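Local coordinates for KaiC-like domain-containing protein (PDB 3BS4) that is of unknown function but carries a KaiC-like, probably RecA-type, domain and was crystallised with an unidentified peptide bound to it, at residues D49-P60 with H82-F90; Y202-R212 with E223-K231. One frame throughout, in Å; residues are numbered along the deposited sequence.

Overall arrangement
Both contacts belong to one mixed sheet, on opposite sides of the chain's centre. Contact 1 (49-60 with 82-90) pairs two parallel strands, 51-56 and 84-87, in the alpha/beta part; contact 2 (202-212 with 223-231) pairs the antiparallel strands 207-216 and 219-228, in the arm that continues the sheet beyond strand 22-27. Between strands 51-56 and 207-216 run 141-146, 184-190 and 22-27, which puts the two centres about 23 Å apart and the nearest atoms about 12 Å apart, without touching. The bound peptide lies against contact 1, where F55 and I57 meet it. Contact 1 is the more deeply buried, its centre 9 Å from that of the chain against 14 Å.

Contact 1: D49-P60 with H82-F90; sequences DNLVGMFSISYP and HRLAIVDTF
V52 CG1 meets L84 CD1 obliquely at 3.8 Å, and M54 and I86 share the same face of two parallel strands, 51-56 and 84-87, joined by a helical crossover in the manner of a RecA-like alpha/beta sheet. Five backbone hydrogen bonds, from V52 N to R83 O through S56 N to V87 O, stitch the strands together. On the V52 face, helix 61-70 packs over M54 and I86. The opposite face carries F55 and V87: V87 CG2 meets F55 CD1 obliquely at 4.1 Å, helix 115-132 closes over both, and the F55 ring also meets an aromatic side chain of the bound peptide, their planes about 40° apart.

At the N-terminal end, the R83 chain bends at chi2 and brings NE to D49 OD1 at 2.7 Å. OD1 is approached on its syn side and lies close to the guanidinium plane, while the carboxylate is turned 52° from that plane; NH2 adds a weak bond to the same oxygen. The other carboxylate oxygen pairs with R139, probably sharing the negative charge between two arginines.

Beyond the strands, F90 N donates to S56 O at 2.9 Å, and the F90 side chain extends with CG anti to its backbone N (chi1 -177°), bringing the ring against the 58-60 backbone, with P60 N over its face. P60 CD lies over that ring too, 4.1 Å from the F90 centroid in a CH-pi contact, whereas I57 O comes in at the edge. D88 caps helix 89-94 through G91 N, and a water ties the ends together: it accepts from S56 OG at 2.6 Å and donates to Y59 O and D88 OD1.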
loop_
_atom_site.group_PDB
_atom_site.type_symbol
_atom_site.label_atom_id
_atom_site.label_comp_id
_atom_site.label_asym_id
_atom_site.label_seq_id
_atom_site.Cartn_x
_atom_site.Cartn_y
_atom_site.Cartn_z
ATOM N N ASP A 49 4.547 6.652 -14.994
ATOM C CA ASP A 49 4.008 5.673 -15.954
ATOM C C ASP A 49 4.257 4.207 -15.588
ATOM O O ASP A 49 4.529 3.382 -16.450
ATOM C CB ASP A 49 4.512 5.969 -17.385
ATOM C CG ASP A 49 3.657 5.314 -18.461
ATOM O OD1 ASP A 49 2.413 5.412 -18.389
ATOM O OD2 ASP A 49 4.233 4.717 -19.399
ATOM N N ASN A 50 4.180 3.885 -14.299
ATOM C CA ASN A 50 4.259 2.492 -13.869
ATOM C C ASN A 50 2.865 1.917 -13.735
ATOM O O ASN A 50 1.889 2.649 -13.847
ATOM C CB ASN A 50 5.011 2.414 -12.535
ATOM C CG ASN A 50 6.465 2.756 -12.699
ATOM O OD1 ASN A 50 7.207 2.016 -13.334
ATOM N ND2 ASN A 50 6.879 3.899 -12.153
ATOM N N LEU A 51 2.776 0.609 -13.515
ATOM C CA LEU A 51 1.485 -0.019 -13.262
ATOM C C LEU A 51 1.250 -0.072 -11.760
ATOM O O LEU A 51 2.175 -0.360 -11.014
ATOM C CB LEU A 51 1.457 -1.423 -13.836
ATOM C CG LEU A 51 1.713 -1.515 -15.351
ATOM C CD1 LEU A 51 1.656 -2.968 -15.756
ATOM C CD2 LEU A 51 0.740 -0.662 -16.159
ATOM N N VAL A 52 0.028 0.223 -11.335
ATOM C CA VAL A 52 -0.265 0.268 -9.904
ATOM C C VAL A 52 -1.565 -0.458 -9.659
ATOM O O VAL A 52 -2.546 -0.222 -10.361
ATOM C CB VAL A 52 -0.351 1.726 -9.423
ATOM C CG1 VAL A 52 -0.844 1.801 -7.967
ATOM C CG2 VAL A 52 1.019 2.420 -9.573
ATOM N N GLY A 53 -1.566 -1.349 -8.672
ATOM C CA GLY A 53 -2.800 -1.973 -8.213
ATOM C C GLY A 53 -3.020 -1.473 -6.798
ATOM O O GLY A 53 -2.064 -1.432 -6.019
ATOM N N MET A 54 -4.247 -1.067 -6.485
ATOM C CA MET A 54 -4.584 -0.601 -5.133
ATOM C C MET A 54 -5.655 -1.498 -4.528
ATOM O O MET A 54 -6.692 -1.746 -5.156
ATOM C CB MET A 54 -5.121 0.832 -5.190
ATOM C CG MET A 54 -5.406 1.446 -3.827
ATOM S SD MET A 54 -6.232 3.049 -4.022
ATOM C CE MET A 54 -5.210 3.709 -5.381
ATOM N N PHE A 55 -5.410 -1.959 -3.301
ATOM C CA PHE A 55 -6.460 -2.617 -2.516
ATOM C C PHE A 55 -7.024 -1.547 -1.616
ATOM O O PHE A 55 -6.395 -1.149 -0.633
ATOM C CB PHE A 55 -5.870 -3.793 -1.732
ATOM C CG PHE A 55 -5.207 -4.793 -2.632
ATOM C CD1 PHE A 55 -5.964 -5.800 -3.235
ATOM C CD2 PHE A 55 -3.868 -4.659 -2.956
ATOM C CE1 PHE A 55 -5.360 -6.715 -4.105
ATOM C CE2 PHE A 55 -3.254 -5.550 -3.830
ATOM C CZ PHE A 55 -4.011 -6.584 -4.404
ATOM N N SER A 56 -8.191 -1.035 -1.999
ATOM C CA SER A 56 -8.755 0.133 -1.327
ATOM C C SER A 56 -9.703 -0.350 -0.249
ATOM O O SER A 56 -10.874 -0.583 -0.506
ATOM C CB SER A 56 -9.462 1.017 -2.346
ATOM O OG SER A 56 -9.867 2.213 -1.724
ATOM N N ILE A 57 -9.144 -0.559 0.946
ATOM C CA ILE A 57 -9.802 -1.286 2.028
ATOM C C ILE A 57 -10.540 -0.340 2.974
ATOM O O ILE A 57 -11.651 -0.641 3.421
ATOM C CB ILE A 57 -8.733 -2.078 2.839
ATOM C CG1 ILE A 57 -8.026 -3.133 1.948
ATOM C CG2 ILE A 57 -9.329 -2.725 4.107
ATOM C CD1 ILE A 57 -6.571 -3.413 2.347
ATOM N N SER A 58 -9.912 0.794 3.280
ATOM C CA SER A 58 -10.319 1.605 4.426
ATOM C C SER A 58 -11.196 2.806 4.116
ATOM O O SER A 58 -11.863 3.314 5.042
ATOM C CB SER A 58 -9.094 2.087 5.204
ATOM O OG SER A 58 -8.459 1.016 5.859
ATOM N N TYR A 59 -11.163 3.276 2.863
ATOM C CA TYR A 59 -11.814 4.543 2.495
ATOM C C TYR A 59 -12.742 4.366 1.310
ATOM O O TYR A 59 -12.456 3.571 0.405
ATOM C CB TYR A 59 -10.763 5.644 2.185
ATOM C CG TYR A 59 -9.837 5.838 3.351
ATOM C CD1 TYR A 59 -10.296 6.462 4.512
ATOM C CD2 TYR A 59 -8.548 5.295 3.344
ATOM C CE1 TYR A 59 -9.488 6.602 5.620
ATOM C CE2 TYR A 59 -7.729 5.422 4.453
ATOM C CZ TYR A 59 -8.211 6.076 5.589
ATOM O OH TYR A 59 -7.449 6.232 6.730
ATOM N N PRO A 60 -13.842 5.136 1.302
ATOM C CA PRO A 60 -14.709 5.158 0.126
ATOM C C PRO A 60 -13.908 5.573 -1.101
ATOM O O PRO A 60 -13.022 6.417 -1.008
ATOM C CB PRO A 60 -15.727 6.250 0.448
ATOM C CG PRO A 60 -15.672 6.453 1.938
ATOM C CD PRO A 60 -14.309 6.019 2.386
ATOM N N HIS A 82 -5.629 2.124 -18.276
ATOM C CA HIS A 82 -5.139 0.795 -17.869
ATOM C C HIS A 82 -3.848 0.818 -17.057
ATOM O O HIS A 82 -3.166 -0.198 -16.968
ATOM C CB HIS A 82 -5.000 -0.133 -19.099
ATOM C CG HIS A 82 -6.316 -0.506 -19.703
ATOM N ND1 HIS A 82 -6.682 -0.133 -20.978
ATOM C CD2 HIS A 82 -7.368 -1.185 -19.191
ATOM C CE1 HIS A 82 -7.900 -0.577 -21.230
ATOM N NE2 HIS A 82 -8.338 -1.225 -20.164
ATOM N N ARG A 83 -3.513 1.970 -16.479
ATOM C CA ARG A 83 -2.308 2.087 -15.656
ATOM C C ARG A 83 -2.589 1.709 -14.211
ATOM O O ARG A 83 -1.711 1.189 -13.517
ATOM C CB ARG A 83 -1.763 3.516 -15.682
ATOM C CG ARG A 83 -1.367 3.997 -17.088
ATOM C CD ARG A 83 -0.346 3.054 -17.710
ATOM N NE ARG A 83 0.386 3.704 -18.807
ATOM C CZ ARG A 83 -0.042 3.790 -20.068
ATOM N NH1 ARG A 83 -1.210 3.272 -20.435
ATOM N NH2 ARG A 83 0.711 4.401 -20.968
ATOM N N LEU A 84 -3.802 2.016 -13.769
ATOM C CA LEU A 84 -4.216 1.788 -12.384
ATOM C C LEU A 84 -5.356 0.768 -12.336
ATOM O O LEU A 84 -6.305 0.862 -13.128
ATOM C CB LEU A 84 -4.663 3.119 -11.785
ATOM C CG LEU A 84 -5.270 3.131 -10.381
ATOM C CD1 LEU A 84 -4.252 2.612 -9.354
ATOM C CD2 LEU A 84 -5.779 4.529 -10.042
ATOM N N ALA A 85 -5.252 -0.201 -11.424
ATOM C CA ALA A 85 -6.350 -1.136 -11.139
ATOM C C ALA A 85 -6.715 -0.956 -9.676
ATOM O O ALA A 85 -5.827 -0.846 -8.840
ATOM C CB ALA A 85 -5.929 -2.561 -11.397
ATOM N N ILE A 86 -8.012 -0.910 -9.380
ATOM C CA ILE A 86 -8.455 -0.765 -7.990
ATOM C C ILE A 86 -9.361 -1.920 -7.642
ATOM O O ILE A 86 -10.310 -2.211 -8.381
ATOM C CB ILE A 86 -9.201 0.571 -7.729
ATOM C CG1 ILE A 86 -8.277 1.761 -8.026
ATOM C CG2 ILE A 86 -9.708 0.629 -6.281
ATOM C CD1 ILE A 86 -8.920 3.137 -7.899
ATOM N N VAL A 87 -9.059 -2.601 -6.536
ATOM C CA VAL A 87 -10.044 -3.508 -5.944
ATOM C C VAL A 87 -10.715 -2.698 -4.846
ATOM O O VAL A 87 -10.078 -2.333 -3.850
ATOM C CB VAL A 87 -9.409 -4.778 -5.368
ATOM C CG1 VAL A 87 -10.480 -5.697 -4.750
ATOM C CG2 VAL A 87 -8.580 -5.527 -6.430
ATOM N N ASP A 88 -11.988 -2.391 -5.032
ATOM C CA ASP A 88 -12.701 -1.570 -4.061
ATOM C C ASP A 88 -13.268 -2.436 -2.950
ATOM O O ASP A 88 -14.459 -2.755 -2.904
ATOM C CB ASP A 88 -13.770 -0.702 -4.736
ATOM C CG ASP A 88 -14.440 0.254 -3.769
ATOM O OD1 ASP A 88 -14.012 0.340 -2.604
ATOM O OD2 ASP A 88 -15.399 0.948 -4.177
ATOM N N THR A 89 -12.377 -2.822 -2.050
ATOM C CA THR A 89 -12.738 -3.655 -0.918
ATOM C C THR A 89 -13.732 -2.927 -0.007
ATOM O O THR A 89 -14.701 -3.524 0.496
ATOM C CB THR A 89 -11.452 -4.065 -0.178
ATOM O OG1 THR A 89 -10.629 -4.800 -1.098
ATOM C CG2 THR A 89 -11.762 -4.947 1.033
ATOM N N PHE A 90 -13.507 -1.637 0.207
ATOM C CA PHE A 90 -14.411 -0.858 1.046
ATOM C C PHE A 90 -15.835 -0.925 0.490
ATOM O O PHE A 90 -16.786 -1.235 1.224
ATOM C CB PHE A 90 -13.933 0.590 1.134
ATOM C CG PHE A 90 -14.776 1.442 2.052
ATOM C CD1 PHE A 90 -14.413 1.608 3.393
ATOM C CD2 PHE A 90 -15.960 2.023 1.595
ATOM C CE1 PHE A 90 -15.201 2.366 4.243
ATOM C CE2 PHE A 90 -16.744 2.793 2.438
ATOM C CZ PHE A 90 -16.358 2.960 3.764
HETATM O O HOH W 1 -12.430 2.431 -2.017
#

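Contact 2: Y202-R212 with E223-K231; sequences YRRADYVLKTR and ELLVIKTPK
K228 reaches across the hairpin of strands 207-216 and 219-228 with its chain fully extended, and NZ donates to Y202 O in the last turn of helix 195-204 and to A205 O just past it, each at 2.8 Å. These carbonyls would probably stabilise the ammonium. Were K228 an alanine, Y202 O and A205 O would probably lose their shared donor, and V208 CG2 its contact with CD. K228 also belongs to a classic beta bulge: its N and I227 N both donate to V208 O, K228 N on a lone pair in the carbonyl plane.

Packing is close where P230 CD, though on an exposed proline, sits over the face of the buried Y207 ring, 3.5 Å from its centroid in a CH-pi contact; the Y207 hydroxyl bonds to K18 N. L209 and V226 lie side by side, L209 CD2 3.9 Å from V226 CG1. At the bulge, I227 is the exposed side: CG1 lies on K210 CB and CG2 on the Y202 ring. The R212 end is looser. Its guanidinium lies over L225, with L225 CD2 3.8 Å from R212 CZ, while E223 OE1 stands near the guanidinium edge in a long salt bridge of 3.6 Å to R212 NE; E223 OE2 pairs with R238 instead.

Strand 22-27 pairs with 207-216 on its other edge, while strand 238-244 sends F239 and Y241 against L224.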
loop_
_atom_site.group_PDB
_atom_site.type_symbol
_atom_site.label_atom_id
_atom_site.label_comp_id
_atom_site.label_asym_id
_atom_site.label_seq_id
_atom_site.Cartn_x
_atom_site.Cartn_y
_atom_site.Cartn_z
ATOM N N TYR A 202 4.511 -6.771 10.796
ATOM C CA TYR A 202 5.932 -6.412 10.875
ATOM C C TYR A 202 6.802 -7.579 10.405
ATOM O O TYR A 202 7.783 -7.396 9.659
ATOM C CB TYR A 202 6.329 -6.082 12.311
ATOM C CG TYR A 202 6.249 -4.625 12.713
ATOM C CD1 TYR A 202 5.100 -3.856 12.473
ATOM C CD2 TYR A 202 7.310 -4.023 13.384
ATOM C CE1 TYR A 202 5.033 -2.512 12.872
ATOM C CE2 TYR A 202 7.251 -2.681 13.775
ATOM C CZ TYR A 202 6.121 -1.933 13.519
ATOM O OH TYR A 202 6.104 -0.625 13.942
ATOM N N ARG A 203 6.470 -8.783 10.868
ATOM C CA ARG A 203 7.294 -9.947 10.534
ATOM C C ARG A 203 7.268 -10.230 9.034
ATOM O O ARG A 203 8.294 -10.596 8.423
ATOM C CB ARG A 203 6.846 -11.163 11.373
ATOM C CG ARG A 203 7.466 -12.509 10.967
ATOM C CD ARG A 203 8.987 -12.513 11.129
ATOM N NE ARG A 203 9.349 -12.344 12.528
ATOM C CZ ARG A 203 10.590 -12.428 13.006
ATOM N NH1 ARG A 203 11.617 -12.701 12.201
ATOM N NH2 ARG A 203 10.798 -12.258 14.303
ATOM N N ARG A 204 6.100 -10.049 8.424
ATOM C CA ARG A 204 5.913 -10.389 7.017
ATOM C C ARG A 204 6.589 -9.391 6.081
ATOM O O ARG A 204 7.033 -9.749 4.977
ATOM C CB ARG A 204 4.417 -10.487 6.703
ATOM C CG ARG A 204 3.781 -11.700 7.350
ATOM C CD ARG A 204 2.280 -11.666 7.211
ATOM N NE ARG A 204 1.646 -12.689 8.040
ATOM C CZ ARG A 204 1.629 -13.990 7.740
ATOM N NH1 ARG A 204 2.203 -14.445 6.630
ATOM N NH2 ARG A 204 1.029 -14.850 8.551
ATOM N N ALA A 205 6.654 -8.136 6.507
ATOM C CA ALA A 205 7.280 -7.080 5.697
ATOM C C ALA A 205 8.806 -7.201 5.604
ATOM O O ALA A 205 9.465 -7.594 6.577
ATOM C CB ALA A 205 6.902 -5.715 6.239
ATOM N N ASP A 206 9.361 -6.836 4.450
ATOM C CA ASP A 206 10.820 -6.773 4.304
ATOM C C ASP A 206 11.378 -5.471 4.854
ATOM O O ASP A 206 12.493 -5.435 5.410
ATOM C CB ASP A 206 11.220 -6.948 2.844
ATOM C CG ASP A 206 10.720 -8.252 2.274
ATOM O OD1 ASP A 206 11.164 -9.334 2.750
ATOM O OD2 ASP A 206 9.858 -8.203 1.368
ATOM N N TYR A 207 10.612 -4.391 4.672
ATOM C CA TYR A 207 10.964 -3.088 5.226
ATOM C C TYR A 207 9.839 -2.639 6.137
ATOM O O TYR A 207 8.689 -2.845 5.802
ATOM C CB TYR A 207 11.094 -2.026 4.131
ATOM C CG TYR A 207 12.189 -2.262 3.122
ATOM C CD1 TYR A 207 13.389 -1.545 3.184
ATOM C CD2 TYR A 207 12.004 -3.156 2.068
ATOM C CE1 TYR A 207 14.396 -1.759 2.224
ATOM C CE2 TYR A 207 12.994 -3.372 1.118
ATOM C CZ TYR A 207 14.179 -2.674 1.202
ATOM O OH TYR A 207 15.157 -2.912 0.234
ATOM N N VAL A 208 10.183 -2.025 7.268
ATOM C CA VAL A 208 9.167 -1.381 8.098
ATOM C C VAL A 208 9.648 0.023 8.410
ATOM O O VAL A 208 10.724 0.198 9.011
ATOM C CB VAL A 208 8.931 -2.111 9.432
ATOM C CG1 VAL A 208 7.897 -1.330 10.267
ATOM C CG2 VAL A 208 8.477 -3.556 9.192
ATOM N N LEU A 209 8.848 1.008 8.007
ATOM C CA LEU A 209 9.051 2.419 8.361
ATOM C C LEU A 209 7.909 2.842 9.260
ATOM O O LEU A 209 6.746 2.638 8.907
ATOM C CB LEU A 209 9.052 3.299 7.108
ATOM C CG LEU A 209 10.026 2.920 5.980
ATOM C CD1 LEU A 209 10.006 3.976 4.858
ATOM C CD2 LEU A 209 11.428 2.690 6.489
ATOM N N LYS A 210 8.234 3.440 10.400
ATOM C CA LYS A 210 7.204 3.857 11.360
ATOM C C LYS A 210 7.229 5.368 11.455
ATOM O O LYS A 210 8.294 5.952 11.625
ATOM C CB LYS A 210 7.477 3.269 12.740
ATOM C CG LYS A 210 6.452 3.682 13.777
ATOM C CD LYS A 210 6.563 2.808 15.004
ATOM C CE LYS A 210 7.504 3.386 16.024
ATOM N NZ LYS A 210 7.433 2.586 17.301
ATOM N N THR A 211 6.064 6.000 11.313
ATOM C CA THR A 211 5.989 7.456 11.502
ATOM C C THR A 211 5.278 7.773 12.806
ATOM O O THR A 211 4.389 7.041 13.254
ATOM C CB THR A 211 5.284 8.174 10.339
ATOM O OG1 THR A 211 3.888 7.823 10.306
ATOM C CG2 THR A 211 5.941 7.818 9.009
ATOM N N ARG A 212 5.693 8.867 13.430
ATOM C CA ARG A 212 5.102 9.262 14.706
ATOM C C ARG A 212 5.342 10.735 14.950
ATOM O O ARG A 212 6.242 11.321 14.357
ATOM C CB ARG A 212 5.697 8.450 15.844
ATOM C CG ARG A 212 7.190 8.669 16.031
ATOM C CD ARG A 212 7.668 7.983 17.287
ATOM N NE ARG A 212 9.055 8.322 17.601
ATOM C CZ ARG A 212 9.819 7.609 18.425
ATOM N NH1 ARG A 212 9.343 6.518 19.009
ATOM N NH2 ARG A 212 11.070 7.988 18.659
ATOM N N GLU A 223 8.480 12.369 12.924
ATOM C CA GLU A 223 9.640 11.504 12.739
ATOM C C GLU A 223 9.320 10.236 11.971
ATOM O O GLU A 223 8.258 9.640 12.160
ATOM C CB GLU A 223 10.199 11.097 14.095
ATOM C CG GLU A 223 10.821 12.247 14.831
ATOM C CD GLU A 223 11.466 11.804 16.110
ATOM O OE1 GLU A 223 10.726 11.490 17.072
ATOM O OE2 GLU A 223 12.716 11.766 16.143
ATOM N N LEU A 224 10.262 9.824 11.128
ATOM C CA LEU A 224 10.172 8.529 10.447
ATOM C C LEU A 224 11.314 7.655 10.925
ATOM O O LEU A 224 12.480 8.058 10.842
ATOM C CB LEU A 224 10.225 8.716 8.936
ATOM C CG LEU A 224 10.036 7.471 8.055
ATOM C CD1 LEU A 224 9.457 7.884 6.704
ATOM C CD2 LEU A 224 11.345 6.705 7.880
ATOM N N LEU A 225 10.977 6.476 11.438
ATOM C CA LEU A 225 11.968 5.550 11.981
ATOM C C LEU A 225 12.117 4.345 11.067
ATOM O O LEU A 225 11.122 3.734 10.694
ATOM C CB LEU A 225 11.524 5.069 13.359
ATOM C CG LEU A 225 11.696 5.956 14.597
ATOM C CD1 LEU A 225 11.028 7.306 14.458
ATOM C CD2 LEU A 225 11.135 5.214 15.810
ATOM N N VAL A 226 13.357 4.003 10.716
ATOM C CA VAL A 226 13.595 2.838 9.883
ATOM C C VAL A 226 13.743 1.652 10.825
ATOM O O VAL A 226 14.809 1.417 11.395
ATOM C CB VAL A 226 14.822 3.000 8.951
ATOM C CG1 VAL A 226 14.919 1.801 8.008
ATOM C CG2 VAL A 226 14.727 4.324 8.157
ATOM N N ILE A 227 12.642 0.938 11.022
ATOM C CA ILE A 227 12.580 -0.147 12.001
ATOM C C ILE A 227 13.225 -1.443 11.482
ATOM O O ILE A 227 13.893 -2.163 12.240
ATOM C CB ILE A 227 11.097 -0.403 12.444
ATOM C CG1 ILE A 227 10.491 0.806 13.185
ATOM C CG2 ILE A 227 10.964 -1.649 13.310
ATOM C CD1 ILE A 227 11.322 1.327 14.370
ATOM N N LYS A 228 13.014 -1.747 10.207
ATOM C CA LYS A 228 13.472 -3.013 9.621
ATOM C C LYS A 228 13.816 -2.826 8.159
ATOM O O LYS A 228 13.088 -2.147 7.439
ATOM C CB LYS A 228 12.364 -4.078 9.771
ATOM C CG LYS A 228 12.650 -5.470 9.181
ATOM C CD LYS A 228 11.367 -6.327 9.320
ATOM C CE LYS A 228 11.613 -7.763 8.941
ATOM N NZ LYS A 228 10.336 -8.496 9.037
ATOM N N THR A 229 14.946 -3.413 7.730
ATOM C CA THR A 229 15.338 -3.467 6.318
ATOM C C THR A 229 15.914 -4.864 6.057
ATOM O O THR A 229 16.214 -5.567 7.005
ATOM C CB THR A 229 16.446 -2.443 5.976
ATOM O OG1 THR A 229 17.627 -2.750 6.733
ATOM C CG2 THR A 229 16.003 -1.040 6.300
ATOM N N PRO A 230 16.044 -5.274 4.785
ATOM C CA PRO A 230 16.736 -6.534 4.478
ATOM C C PRO A 230 18.210 -6.546 4.905
ATOM O O PRO A 230 18.756 -7.632 5.160
ATOM C CB PRO A 230 16.632 -6.633 2.950
ATOM C CG PRO A 230 15.407 -5.808 2.599
ATOM C CD PRO A 230 15.479 -4.654 3.575
ATOM N N LYS A 231 18.829 -5.364 4.974
ATOM C CA LYS A 231 20.242 -5.198 5.382
ATOM C C LYS A 231 20.378 -5.202 6.899
ATOM O O LYS A 231 20.157 -6.217 7.557
ATOM C CB LYS A 231 20.822 -3.870 4.871
ATOM C CG LYS A 231 20.392 -3.433 3.480
ATOM C CD LYS A 231 20.739 -1.962 3.257
ATOM C CE LYS A 231 22.056 -1.801 2.495
ATOM N NZ LYS A 231 21.873 -1.971 1.019
#